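Local coordinates for putative glycosyltransferase (Mannosyltransferase) involved in glycosylating the PBCV-1 major capsid protein (Paramecium bursaria Chlorella virus 1, PDB 2P6W) that probably transfers a sugar from a UDP-sugar donor, as the manganese-binding N-terminal domain of a longer viral protein implicated in glycosylating the major capsid protein, at residues N178-A183 / F193-G198; T109-P114 / V171-T176; K26-E31 / D82-P87; P119-V124 / Y152-V157. All coordinates share one frame; numbering follows the deposited sequence.

Contact 1: N178-A183 / F193-G198. With MN (manganese (II) ion), chain B.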
loop_
_atom_site.group_PDB
_atom_site.type_symbol
_atom_site.label_atom_id
_atom_site.label_comp_id
_atom_site.label_asym_id
_atom_site.label_seq_id
_atom_site.Cartn_x
_atom_site.Cartn_y
_atom_site.Cartn_z
ATOM N N ASN A 178 2.499 -3.531 8.008
ATOM C CA ASN A 178 3.171 -2.335 7.489
ATOM C C ASN A 178 4.393 -2.124 8.368
ATOM O O ASN A 178 4.510 -1.135 9.092
ATOM C CB ASN A 178 2.232 -1.127 7.485
ATOM C CG ASN A 178 2.792 0.053 6.697
ATOM O OD1 ASN A 178 3.969 0.071 6.306
ATOM N ND2 ASN A 178 1.937 1.053 6.438
ATOM N N CYS A 179 5.282 -3.117 8.326
ATOM C CA CYS A 179 6.373 -3.174 9.281
ATOM C C CYS A 179 7.552 -2.336 8.808
ATOM O O CYS A 179 8.454 -2.815 8.102
ATOM C CB CYS A 179 6.768 -4.631 9.545
ATOM S SG CYS A 179 7.954 -4.722 10.899
ATOM N N ILE A 180 7.512 -1.055 9.180
ATOM C CA ILE A 180 8.559 -0.099 8.834
ATOM C C ILE A 180 9.902 -0.562 9.404
ATOM O O ILE A 180 10.026 -0.816 10.609
ATOM C CB ILE A 180 8.178 1.318 9.329
ATOM C CG1 ILE A 180 6.942 1.831 8.565
ATOM C CG2 ILE A 180 9.353 2.281 9.176
ATOM C CD1 ILE A 180 6.353 3.119 9.120
ATOM N N VAL A 181 10.896 -0.723 8.527
ATOM C CA VAL A 181 12.133 -1.390 8.922
ATOM C C VAL A 181 12.892 -0.657 10.019
ATOM O O VAL A 181 13.310 -1.274 10.983
ATOM C CB VAL A 181 13.069 -1.657 7.736
ATOM C CG1 VAL A 181 13.121 -0.483 6.824
ATOM C CG2 VAL A 181 14.475 -2.016 8.218
ATOM N N LYS A 182 13.066 0.650 9.872
ATOM C CA LYS A 182 13.850 1.374 10.876
ATOM C C LYS A 182 13.142 1.520 12.224
ATOM O O LYS A 182 13.797 1.614 13.270
ATOM C CB LYS A 182 14.289 2.736 10.330
ATOM C CG LYS A 182 15.491 2.598 9.374
ATOM C CD LYS A 182 15.889 3.926 8.776
ATOM C CE LYS A 182 17.258 3.843 8.111
ATOM N NZ LYS A 182 17.771 5.192 7.718
ATOM N N ALA A 183 11.809 1.542 12.184
ATOM C CA ALA A 183 10.989 1.806 13.365
ATOM C C ALA A 183 10.691 0.563 14.205
ATOM O O ALA A 183 10.594 0.651 15.447
ATOM C CB ALA A 183 9.690 2.449 12.937
ATOM N N PHE A 193 4.416 -7.991 5.486
ATOM C CA PHE A 193 4.848 -6.862 4.634
ATOM C C PHE A 193 5.863 -5.972 5.351
ATOM O O PHE A 193 5.578 -5.414 6.408
ATOM C CB PHE A 193 3.632 -6.026 4.193
ATOM C CG PHE A 193 2.641 -6.805 3.369
ATOM C CD1 PHE A 193 3.077 -7.581 2.300
ATOM C CD2 PHE A 193 1.278 -6.772 3.666
ATOM C CE1 PHE A 193 2.174 -8.316 1.520
ATOM C CE2 PHE A 193 0.381 -7.487 2.902
ATOM C CZ PHE A 193 0.831 -8.271 1.826
ATOM N N VAL A 194 7.053 -5.868 4.762
ATOM C CA VAL A 194 8.140 -5.110 5.347
ATOM C C VAL A 194 8.288 -3.811 4.545
ATOM O O VAL A 194 8.364 -3.834 3.319
ATOM C CB VAL A 194 9.457 -5.911 5.319
ATOM C CG1 VAL A 194 10.600 -5.076 5.890
ATOM C CG2 VAL A 194 9.308 -7.224 6.096
ATOM N N HIS A 195 8.335 -2.671 5.223
ATOM C CA HIS A 195 8.225 -1.401 4.526
ATOM C C HIS A 195 9.519 -0.582 4.680
ATOM O O HIS A 195 9.866 -0.169 5.773
ATOM C CB HIS A 195 6.998 -0.648 5.052
ATOM C CG HIS A 195 6.746 0.674 4.394
ATOM N ND1 HIS A 195 5.723 1.515 4.792
ATOM C CD2 HIS A 195 7.368 1.298 3.359
ATOM C CE1 HIS A 195 5.729 2.599 4.029
ATOM N NE2 HIS A 195 6.721 2.496 3.158
ATOM N N MET A 196 10.259 -0.425 3.588
ATOM C CA MET A 196 11.505 0.357 3.615
ATOM C C MET A 196 11.215 1.856 3.525
ATOM O O MET A 196 11.637 2.536 2.589
ATOM C CB MET A 196 12.434 -0.094 2.477
ATOM C CG MET A 196 12.814 -1.577 2.505
ATOM S SD MET A 196 13.848 -2.003 1.070
ATOM C CE MET A 196 12.684 -1.729 -0.271
ATOM N N CYS A 197 10.525 2.372 4.533
ATOM C CA CYS A 197 9.995 3.725 4.498
ATOM C C CYS A 197 11.070 4.774 4.772
ATOM O O CYS A 197 11.886 4.604 5.679
ATOM C CB CYS A 197 8.887 3.823 5.538
ATOM S SG CYS A 197 7.931 5.329 5.496
ATOM N N GLY A 198 11.091 5.831 3.955
ATOM C CA GLY A 198 11.913 7.016 4.232
ATOM C C GLY A 198 13.375 6.919 3.852
ATOM O O GLY A 198 14.147 7.861 4.089
HETATM MN MN MN B . 6.830 3.838 1.270
#
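The metal site takes its histidine from this short parallel strand pair, in which Cys-179 sits beside Val-194 and Ile-180 beside His-195. Cys-179 N donates to Phe-193 O, Cys-179 O accepts from His-195 N at 2.9 Å, and Val-181 N donates to His-195 O at 3.0 Å, so the backbone of His-195 is held on both its N-H and its carbonyl. The side chain is gripped as well. His-195 CG lies anti to the backbone N (chi1 -179°), which runs the ring alongside Asn-178, and His-195 ND1 gives a 2.7 Å hydrogen bond to Asn-178 OD1. That oxygen receives it in its carbonyl plane, on a lone pair, while amide and ring are turned only 23° apart. With its proton on ND1, the ring offers His-195 NE2 to the manganese, 2.3 Å away. Asn-178 is thus a second-shell residue that fixes the rotation of a metal ligand, and its pull on the N-H would be expected to make NE2 a somewhat stronger donor. Cys-197 CB lies 3.5 Å above the His-195 ring plane, over its centre, and touches Ile-180 CG2 at 4.0 Å. Val-181 CG1 rests on Met-196 CA, 3.7 Å away. Asp-80 and Asp-82, a DxD pair, bind the same metal; Cys-197 and Gly-198 bind UDP when it is present. Strand 83-85 flanks 193-195 on the side away from 179-180, Phe-193 packs on Leu-77 and Leu-79 of strand 75-79, and Val-181 and Met-196 meet His-207 of helix 201-210.

Contact 2: T109-P114 / V171-T176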
loop_
_atom_site.group_PDB
_atom_site.type_symbol
_atom_site.label_atom_id
_atom_site.label_comp_id
_atom_site.label_asym_id
_atom_site.label_seq_id
_atom_site.Cartn_x
_atom_site.Cartn_y
_atom_site.Cartn_z
ATOM N N THR A 109 -6.261 0.262 7.550
ATOM C CA THR A 109 -5.038 1.055 7.529
ATOM C C THR A 109 -4.206 0.753 8.770
ATOM O O THR A 109 -4.631 -0.024 9.641
ATOM C CB THR A 109 -5.366 2.581 7.448
ATOM O OG1 THR A 109 -6.189 2.935 8.573
ATOM C CG2 THR A 109 -6.094 2.878 6.145
ATOM N N PHE A 110 -3.024 1.350 8.845
ATOM C CA PHE A 110 -2.034 1.023 9.882
ATOM C C PHE A 110 -1.403 2.268 10.447
ATOM O O PHE A 110 -1.078 3.192 9.703
ATOM C CB PHE A 110 -0.966 0.063 9.316
ATOM C CG PHE A 110 -1.584 -1.113 8.669
ATOM C CD1 PHE A 110 -1.977 -2.201 9.440
ATOM C CD2 PHE A 110 -1.891 -1.094 7.311
ATOM C CE1 PHE A 110 -2.644 -3.277 8.865
ATOM C CE2 PHE A 110 -2.546 -2.153 6.723
ATOM C CZ PHE A 110 -2.937 -3.256 7.500
ATOM N N HIS A 111 -1.252 2.295 11.771
ATOM C CA HIS A 111 -0.552 3.405 12.385
ATOM C C HIS A 111 0.955 3.215 12.285
ATOM O O HIS A 111 1.433 2.177 11.808
ATOM C CB HIS A 111 -1.017 3.641 13.833
ATOM C CG HIS A 111 -0.550 2.610 14.815
ATOM N ND1 HIS A 111 0.739 2.585 15.301
ATOM C CD2 HIS A 111 -1.216 1.616 15.456
ATOM C CE1 HIS A 111 0.861 1.595 16.167
ATOM N NE2 HIS A 111 -0.316 1.003 16.291
ATOM N N GLU A 112 1.695 4.248 12.696
ATOM C CA GLU A 112 3.175 4.195 12.681
ATOM C C GLU A 112 3.723 4.750 13.994
ATOM O O GLU A 112 4.793 5.348 14.029
ATOM C CB GLU A 112 3.760 4.933 11.467
ATOM C CG GLU A 112 3.254 6.381 11.250
ATOM C CD GLU A 112 3.991 7.116 10.140
ATOM O OE1 GLU A 112 4.568 6.452 9.252
ATOM O OE2 GLU A 112 3.980 8.364 10.162
ATOM N N ALA A 113 3.008 4.487 15.083
ATOM C CA ALA A 113 3.368 5.028 16.394
ATOM C C ALA A 113 4.367 4.154 17.136
ATOM O O ALA A 113 4.420 2.956 16.901
ATOM C CB ALA A 113 2.110 5.177 17.242
ATOM N N PRO A 114 5.146 4.749 18.056
ATOM C CA PRO A 114 5.287 6.174 18.332
ATOM C C PRO A 114 6.392 6.856 17.510
ATOM O O PRO A 114 6.713 8.029 17.771
ATOM C CB PRO A 114 5.700 6.163 19.804
ATOM C CG PRO A 114 6.602 4.998 19.904
ATOM C CD PRO A 114 5.976 3.949 18.978
ATOM N N VAL A 171 -7.950 1.269 11.988
ATOM C CA VAL A 171 -6.511 1.543 12.063
ATOM C C VAL A 171 -5.920 0.484 12.974
ATOM O O VAL A 171 -6.268 0.420 14.159
ATOM C CB VAL A 171 -6.198 2.967 12.602
ATOM C CG1 VAL A 171 -4.699 3.210 12.618
ATOM C CG2 VAL A 171 -6.870 4.033 11.733
ATOM N N HIS A 172 -5.070 -0.345 12.381
ATOM C CA HIS A 172 -4.465 -1.502 13.029
ATOM C C HIS A 172 -3.023 -1.194 13.431
ATOM O O HIS A 172 -2.377 -0.323 12.850
ATOM C CB HIS A 172 -4.394 -2.667 12.050
ATOM C CG HIS A 172 -5.723 -3.233 11.658
ATOM N ND1 HIS A 172 -6.378 -2.871 10.502
ATOM C CD2 HIS A 172 -6.499 -4.171 12.251
ATOM C CE1 HIS A 172 -7.498 -3.563 10.397
ATOM N NE2 HIS A 172 -7.596 -4.358 11.444
ATOM N N ASP A 173 -2.522 -1.959 14.394
ATOM C CA ASP A 173 -1.081 -2.034 14.645
ATOM C C ASP A 173 -0.400 -2.426 13.349
ATOM O O ASP A 173 -0.965 -3.194 12.560
ATOM C CB ASP A 173 -0.769 -3.089 15.701
ATOM C CG ASP A 173 -1.162 -2.651 17.118
ATOM O OD1 ASP A 173 -1.284 -1.432 17.390
ATOM O OD2 ASP A 173 -1.345 -3.551 17.963
ATOM N N PRO A 174 0.805 -1.888 13.103
ATOM C CA PRO A 174 1.505 -2.156 11.856
ATOM C C PRO A 174 2.532 -3.294 11.858
ATOM O O PRO A 174 3.220 -3.502 10.846
ATOM C CB PRO A 174 2.239 -0.835 11.630
ATOM C CG PRO A 174 2.682 -0.467 13.035
ATOM C CD PRO A 174 1.501 -0.867 13.912
ATOM N N TYR A 175 2.654 -4.011 12.970
ATOM C CA TYR A 175 3.838 -4.857 13.196
ATOM C C TYR A 175 4.033 -5.966 12.182
ATOM O O TYR A 175 5.174 -6.339 11.911
ATOM C CB TYR A 175 3.875 -5.427 14.619
ATOM C CG TYR A 175 3.621 -4.371 15.655
ATOM C CD1 TYR A 175 4.337 -3.162 15.646
ATOM C CD2 TYR A 175 2.621 -4.544 16.616
ATOM C CE1 TYR A 175 4.076 -2.169 16.598
ATOM C CE2 TYR A 175 2.361 -3.566 17.567
ATOM C CZ TYR A 175 3.094 -2.381 17.554
ATOM O OH TYR A 175 2.827 -1.392 18.489
ATOM N N THR A 176 2.934 -6.470 11.629
ATOM C CA THR A 176 3.031 -7.523 10.620
ATOM C C THR A 176 2.689 -7.049 9.210
ATOM O O THR A 176 3.214 -7.618 8.243
ATOM C CB THR A 176 2.138 -8.727 10.937
ATOM O OG1 THR A 176 0.779 -8.296 11.032
ATOM C CG2 THR A 176 2.575 -9.395 12.254
HETATM O O HOH W 1 4.271 0.772 18.592
#
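Two parallel strand ends meet at the margin of the main sheet, Thr-109 beside Val-171 and Phe-110 beside His-172, and the loops that follow them stay joined through His-111 and Asp-173. Thr-109 O takes the N-H of His-172 at 2.8 Å and, more weakly, its ring ND1 at 3.4 Å. One residue on, His-111 N donates to His-172 O at 3.0 Å. The Phe-110 and His-172 side chains lie on the same face of the sheet, with Phe-110 CD1 3.6 Å from His-172 CB; on the other face Thr-109 OG1 touches Val-171 CG2.

Strand 169-172 is the outermost of the six-stranded mixed sheet, consistent with the core of a GT-A fold, and 107-110 separates it from strand 124-128. Beyond the last bridge, the His-111 ring is pinned in three ways. Its CG sits between the backbone N and the carbonyl carbon (chi1 73°), which turns the ring toward Asp-173, and His-111 NE2 donates to Asp-173 OD1 at 2.8 Å. The ring and carboxylate planes stand nearly perpendicular, at 88°, and the oxygen is met on its anti side. The other ring nitrogen, His-111 ND1, accepts from Ala-113 N at 3.0 Å, in the ring plane. Pro-174 CD covers one face in a CH-pi contact, 3.6 Å from the centroid of the His-111 ring. A water bridges Ala-113 O and Tyr-175 OH, and the Tyr-175 ring stacks on His-187.

Contact 3: K26-E31 / D82-P87. With MN (manganese (II) ion), chain B.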
loop_
_atom_site.group_PDB
_atom_site.type_symbol
_atom_site.label_atom_id
_atom_site.label_comp_id
_atom_site.label_asym_id
_atom_site.label_seq_id
_atom_site.Cartn_x
_atom_site.Cartn_y
_atom_site.Cartn_z
ATOM N N LYS A 26 8.803 -5.918 -6.628
ATOM C CA LYS A 26 7.801 -6.400 -7.581
ATOM C C LYS A 26 7.846 -7.936 -7.699
ATOM O O LYS A 26 6.812 -8.604 -7.620
ATOM C CB LYS A 26 8.028 -5.782 -8.957
ATOM C CG LYS A 26 7.003 -6.253 -9.981
ATOM C CD LYS A 26 7.494 -6.042 -11.397
ATOM C CE LYS A 26 6.469 -6.549 -12.407
ATOM N NZ LYS A 26 6.899 -6.344 -13.836
ATOM N N GLU A 27 9.047 -8.478 -7.913
ATOM C CA GLU A 27 9.217 -9.934 -8.036
ATOM C C GLU A 27 8.662 -10.690 -6.842
ATOM O O GLU A 27 7.967 -11.701 -7.002
ATOM C CB GLU A 27 10.692 -10.286 -8.235
ATOM C CG GLU A 27 11.143 -10.011 -9.671
ATOM C CD GLU A 27 12.649 -10.030 -9.848
ATOM O OE1 GLU A 27 13.371 -10.365 -8.877
ATOM O OE2 GLU A 27 13.107 -9.696 -10.969
ATOM N N LEU A 28 8.969 -10.203 -5.640
ATOM C CA LEU A 28 8.519 -10.873 -4.411
ATOM C C LEU A 28 6.999 -10.776 -4.226
ATOM O O LEU A 28 6.345 -11.740 -3.827
ATOM C CB LEU A 28 9.260 -10.309 -3.193
ATOM C CG LEU A 28 10.771 -10.532 -3.196
ATOM C CD1 LEU A 28 11.345 -9.993 -1.879
ATOM C CD2 LEU A 28 11.066 -12.012 -3.357
ATOM N N VAL A 29 6.428 -9.625 -4.542
ATOM C CA VAL A 29 4.968 -9.488 -4.483
ATOM C C VAL A 29 4.279 -10.378 -5.521
ATOM O O VAL A 29 3.299 -11.075 -5.198
ATOM C CB VAL A 29 4.520 -8.020 -4.552
ATOM C CG1 VAL A 29 2.984 -7.899 -4.476
ATOM C CG2 VAL A 29 5.139 -7.224 -3.409
ATOM N N GLU A 30 4.793 -10.386 -6.750
ATOM C CA GLU A 30 4.210 -11.227 -7.796
ATOM C C GLU A 30 4.254 -12.709 -7.366
ATOM O O GLU A 30 3.266 -13.460 -7.511
ATOM C CB GLU A 30 4.935 -11.010 -9.132
ATOM C CG GLU A 30 4.223 -11.684 -10.311
ATOM C CD GLU A 30 4.497 -11.040 -11.671
ATOM O OE1 GLU A 30 5.462 -10.252 -11.810
ATOM O OE2 GLU A 30 3.718 -11.335 -12.617
ATOM N N GLU A 31 5.394 -13.115 -6.804
ATOM C CA GLU A 31 5.547 -14.495 -6.367
ATOM C C GLU A 31 4.513 -14.782 -5.297
ATOM O O GLU A 31 3.831 -15.810 -5.320
ATOM C CB GLU A 31 6.937 -14.745 -5.774
ATOM C CG GLU A 31 7.084 -16.182 -5.285
ATOM C CD GLU A 31 8.252 -16.390 -4.344
ATOM O OE1 GLU A 31 8.889 -15.392 -3.915
ATOM O OE2 GLU A 31 8.521 -17.575 -4.024
ATOM N N ASP A 82 8.355 0.286 -2.273
ATOM C CA ASP A 82 9.386 0.087 -1.258
ATOM C C ASP A 82 8.890 -0.874 -0.141
ATOM O O ASP A 82 9.477 -0.959 0.937
ATOM C CB ASP A 82 9.856 1.424 -0.717
ATOM C CG ASP A 82 8.715 2.403 -0.494
ATOM O OD1 ASP A 82 8.452 3.242 -1.392
ATOM O OD2 ASP A 82 8.075 2.339 0.569
ATOM N N VAL A 83 7.827 -1.620 -0.437
ATOM C CA VAL A 83 7.332 -2.652 0.480
ATOM C C VAL A 83 7.605 -4.025 -0.146
ATOM O O VAL A 83 7.449 -4.197 -1.352
ATOM C CB VAL A 83 5.804 -2.487 0.747
ATOM C CG1 VAL A 83 5.272 -3.682 1.507
ATOM C CG2 VAL A 83 5.522 -1.200 1.532
ATOM N N TYR A 84 8.026 -5.006 0.651
ATOM C CA TYR A 84 8.169 -6.347 0.081
ATOM C C TYR A 84 7.560 -7.406 0.984
ATOM O O TYR A 84 7.164 -7.128 2.108
ATOM C CB TYR A 84 9.628 -6.669 -0.217
ATOM C CG TYR A 84 10.515 -6.730 1.004
ATOM C CD1 TYR A 84 10.775 -7.938 1.650
ATOM C CD2 TYR A 84 11.129 -5.576 1.492
ATOM C CE1 TYR A 84 11.594 -7.988 2.764
ATOM C CE2 TYR A 84 11.963 -5.611 2.610
ATOM C CZ TYR A 84 12.190 -6.829 3.248
ATOM O OH TYR A 84 13.019 -6.873 4.345
ATOM N N VAL A 85 7.467 -8.617 0.452
ATOM C CA VAL A 85 6.954 -9.732 1.212
ATOM C C VAL A 85 8.134 -10.404 1.906
ATOM O O VAL A 85 9.101 -10.814 1.255
ATOM C CB VAL A 85 6.216 -10.722 0.290
ATOM C CG1 VAL A 85 5.841 -11.969 1.054
ATOM C CG2 VAL A 85 4.948 -10.068 -0.309
ATOM N N ASN A 86 8.059 -10.502 3.228
ATOM C CA ASN A 86 9.067 -11.215 4.022
ATOM C C ASN A 86 9.168 -12.690 3.585
ATOM O O ASN A 86 8.205 -13.441 3.755
ATOM C CB ASN A 86 8.668 -11.140 5.497
ATOM C CG ASN A 86 9.600 -11.925 6.415
ATOM O OD1 ASN A 86 10.673 -12.376 6.007
ATOM N ND2 ASN A 86 9.181 -12.100 7.663
ATOM N N PRO A 87 10.325 -13.106 3.029
ATOM C CA PRO A 87 10.438 -14.500 2.552
ATOM C C PRO A 87 10.059 -15.547 3.602
ATOM O O PRO A 87 9.488 -16.591 3.247
ATOM C CB PRO A 87 11.914 -14.624 2.160
ATOM C CG PRO A 87 12.333 -13.236 1.827
ATOM C CD PRO A 87 11.555 -12.337 2.766
HETATM MN MN MN B . 6.830 3.838 1.270
#
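Asp-82 OD2 binds the manganese at 2.1 Å, and just past it the chain runs into strand 83-85, where Tyr-84 and Val-85 meet Leu-28 and Val-29 of helix 20-36. Asp-80 and His-195 hold the same ion, and Asp-80 with Asp-82 makes up the DxD motif by which many GT-A glycosyltransferases bind a metal and, through it, the diphosphate of a nucleotide sugar. Away from the metal, methyl groups do the touching, and no hydrogen bond joins helix and strand. Leu-28 does most of the work. The Leu-28 CD1 methyl sits 3.9 Å from Val-85 O and 4.1 Å from Tyr-84 CB, touching both the strand backbone and the root of the tyrosine. Tyr-84 has CG between the backbone N and the carbonyl carbon (chi1 64°), and its side chain runs alongside that of Leu-28, pointing the same way, while the phenol end leads off from the helix. The second touch is branch to branch: Val-29 CG2 meets Val-85 CG2 at 4.2 Å, the latter methyl also lying 4.1 Å from Leu-28 O. Val-29 CG2 comes near Val-83 O too, at 4.3 Å. Helix and strand run 44° apart, their axes 6.9 Å from each other at closest approach. Val-211 touches both Leu-28 and Tyr-84 near the end of the modelled chain. Val-29 also touches Phe-40 of strand 39-43, whereas the strand pairs antiparallel with 193-195, so that Val-83 and Val-85 pack on Phe-193.

Contact 4: P119-V124 / Y152-V157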
loop_
_atom_site.group_PDB
_atom_site.type_symbol
_atom_site.label_atom_id
_atom_site.label_comp_id
_atom_site.label_asym_id
_atom_site.label_seq_id
_atom_site.Cartn_x
_atom_site.Cartn_y
_atom_site.Cartn_z
ATOM N N PRO A 119 -0.883 9.928 11.905
ATOM C CA PRO A 119 -1.665 8.833 12.505
ATOM C C PRO A 119 -1.802 7.531 11.708
ATOM O O PRO A 119 -2.041 6.483 12.313
ATOM C CB PRO A 119 -3.046 9.454 12.725
ATOM C CG PRO A 119 -2.773 10.921 12.847
ATOM C CD PRO A 119 -1.654 11.190 11.852
ATOM N N ILE A 120 -1.673 7.597 10.382
ATOM C CA ILE A 120 -1.653 6.374 9.570
ATOM C C ILE A 120 -0.516 6.439 8.560
ATOM O O ILE A 120 -0.083 7.533 8.150
ATOM C CB ILE A 120 -3.016 6.084 8.846
ATOM C CG1 ILE A 120 -3.408 7.239 7.902
ATOM C CG2 ILE A 120 -4.117 5.847 9.856
ATOM C CD1 ILE A 120 -4.625 6.949 7.004
ATOM N N ASN A 121 -0.040 5.258 8.155
ATOM C CA ASN A 121 0.923 5.178 7.068
ATOM C C ASN A 121 0.303 4.352 5.948
ATOM O O ASN A 121 0.046 3.156 6.131
ATOM C CB ASN A 121 2.211 4.540 7.581
ATOM C CG ASN A 121 3.256 4.413 6.509
ATOM O OD1 ASN A 121 3.060 3.716 5.504
ATOM N ND2 ASN A 121 4.415 5.031 6.742
ATOM N N THR A 122 0.063 4.994 4.797
ATOM C CA THR A 122 -0.697 4.351 3.723
ATOM C C THR A 122 0.189 3.652 2.690
ATOM O O THR A 122 -0.262 3.362 1.579
ATOM C CB THR A 122 -1.650 5.346 3.018
ATOM O OG1 THR A 122 -0.912 6.499 2.600
ATOM C CG2 THR A 122 -2.817 5.754 3.951
ATOM N N GLY A 123 1.425 3.333 3.086
ATOM C CA GLY A 123 2.322 2.527 2.249
ATOM C C GLY A 123 1.760 1.125 2.035
ATOM O O GLY A 123 2.129 0.428 1.082
ATOM N N VAL A 124 0.879 0.713 2.947
ATOM C CA VAL A 124 0.079 -0.522 2.839
ATOM C C VAL A 124 -1.355 -0.120 3.176
ATOM O O VAL A 124 -1.592 0.438 4.250
ATOM C CB VAL A 124 0.535 -1.597 3.856
ATOM C CG1 VAL A 124 -0.315 -2.843 3.702
ATOM C CG2 VAL A 124 2.018 -1.954 3.620
ATOM N N TYR A 152 -0.178 14.248 1.659
ATOM C CA TYR A 152 -0.833 13.972 0.361
ATOM C C TYR A 152 -1.986 12.968 0.483
ATOM O O TYR A 152 -2.931 13.241 1.217
ATOM C CB TYR A 152 0.201 13.538 -0.692
ATOM C CG TYR A 152 1.406 14.437 -0.736
ATOM C CD1 TYR A 152 1.271 15.790 -0.966
ATOM C CD2 TYR A 152 2.693 13.916 -0.544
ATOM C CE1 TYR A 152 2.382 16.622 -1.019
ATOM C CE2 TYR A 152 3.812 14.742 -0.593
ATOM C CZ TYR A 152 3.645 16.088 -0.834
ATOM O OH TYR A 152 4.747 16.920 -0.873
ATOM N N GLU A 153 -1.959 11.853 -0.248
ATOM C CA GLU A 153 -3.072 10.887 -0.182
ATOM C C GLU A 153 -3.253 10.374 1.239
ATOM O O GLU A 153 -4.355 10.016 1.658
ATOM C CB GLU A 153 -2.849 9.714 -1.159
ATOM C CG GLU A 153 -3.751 8.486 -0.942
ATOM C CD GLU A 153 -3.171 7.481 0.052
ATOM O OE1 GLU A 153 -2.073 7.740 0.607
ATOM O OE2 GLU A 153 -3.802 6.416 0.269
ATOM N N GLN A 154 -2.160 10.328 1.992
ATOM C CA GLN A 154 -2.218 9.810 3.355
ATOM C C GLN A 154 -3.061 10.723 4.246
ATOM O O GLN A 154 -3.876 10.265 5.053
ATOM C CB GLN A 154 -0.793 9.701 3.882
ATOM C CG GLN A 154 -0.670 9.125 5.259
ATOM C CD GLN A 154 0.775 8.806 5.572
ATOM O OE1 GLN A 154 1.303 7.788 5.132
ATOM N NE2 GLN A 154 1.422 9.672 6.345
ATOM N N LYS A 155 -2.849 12.036 4.101
ATOM C CA LYS A 155 -3.647 13.025 4.803
ATOM C C LYS A 155 -5.091 13.038 4.288
ATOM O O LYS A 155 -6.040 13.222 5.055
ATOM C CB LYS A 155 -3.009 14.414 4.642
ATOM C CG LYS A 155 -3.907 15.540 5.153
ATOM C CD LYS A 155 -3.132 16.792 5.592
ATOM C CE LYS A 155 -2.239 17.352 4.497
ATOM N NZ LYS A 155 -1.537 18.566 5.058
ATOM N N THR A 156 -5.257 12.812 2.984
ATOM C CA THR A 156 -6.596 12.855 2.396
ATOM C C THR A 156 -7.439 11.695 2.912
ATOM O O THR A 156 -8.613 11.863 3.263
ATOM C CB THR A 156 -6.522 12.837 0.871
ATOM O OG1 THR A 156 -5.650 13.904 0.457
ATOM C CG2 THR A 156 -7.930 13.003 0.265
ATOM N N VAL A 157 -6.853 10.507 2.948
ATOM C CA VAL A 157 -7.556 9.376 3.528
ATOM C C VAL A 157 -7.930 9.654 4.988
ATOM O O VAL A 157 -9.087 9.498 5.382
ATOM C CB VAL A 157 -6.720 8.070 3.387
ATOM C CG1 VAL A 157 -7.311 6.947 4.254
ATOM C CG2 VAL A 157 -6.695 7.630 1.945
HETATM O O HOH W 2 1.706 7.132 2.283
#
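Thr-122 and Glu-153 point at each other from opposite directions where the loop leading to strand 124-128 meets the first turn of helix 153-164. Thr-122 sits within an Asx turn of that loop, Asn-121 OD1 taking Gly-123 N at 2.9 Å; the same OD1 accepts from Asn-178 ND2, and the side chain reaches His-195 of the metal site. Thr-122 OG1 donates to Glu-153 OE1 at 2.6 Å, on the syn lone pair of the carboxylate. The glutamate reaches it because its chain bends at chi2 (-88°); its other oxygen, OE2, makes a salt bridge to Lys-125, which would favour the charged form. Gln-154 crosses Thr-122 obliquely. With CG anti to the backbone N (chi1 -177°) and the chain extended beyond it, the amide of Gln-154 comes against the loop backbone, Gln-154 CD 3.0 Å from Ile-120 O. There Gln-154 OE1 accepts from Thr-122 N at 3.1 Å with the donor tilted 29° from the carbonyl plane. Ile-120 and Val-157 meet at about a right angle, CD1 of the former 3.8 Å from CG1 of the latter. A water donates to Thr-122 OG1 at 2.7 Å and to Gln-154 OE1 at 3.0 Å.

Along the chain contact 3 comes first, contact 2 encloses contact 4, and contact 1 closes last. Contacts 1 and 3 share the three-stranded sheet 83-85, 193-195, 179-180; their centres lie 13 Å apart. Contact 2, 11 Å from contact 1, belongs to the edge of the larger sheet, and Thr-176 O joins the two by accepting from Phe-193 N. Asn-121 of contact 4 joins contacts 1 and 2, bonding to Asn-178, Phe-110 and Glu-112. Contacts 3 and 4, 21 Å apart, lie on opposite sides of the chain's centre and meet through Val-83 and Val-124. The manganese site draws on both sheets: Asp-82 precedes strand 83-85, His-195 lies on 193-195, and Asp-80 follows strand 75-79.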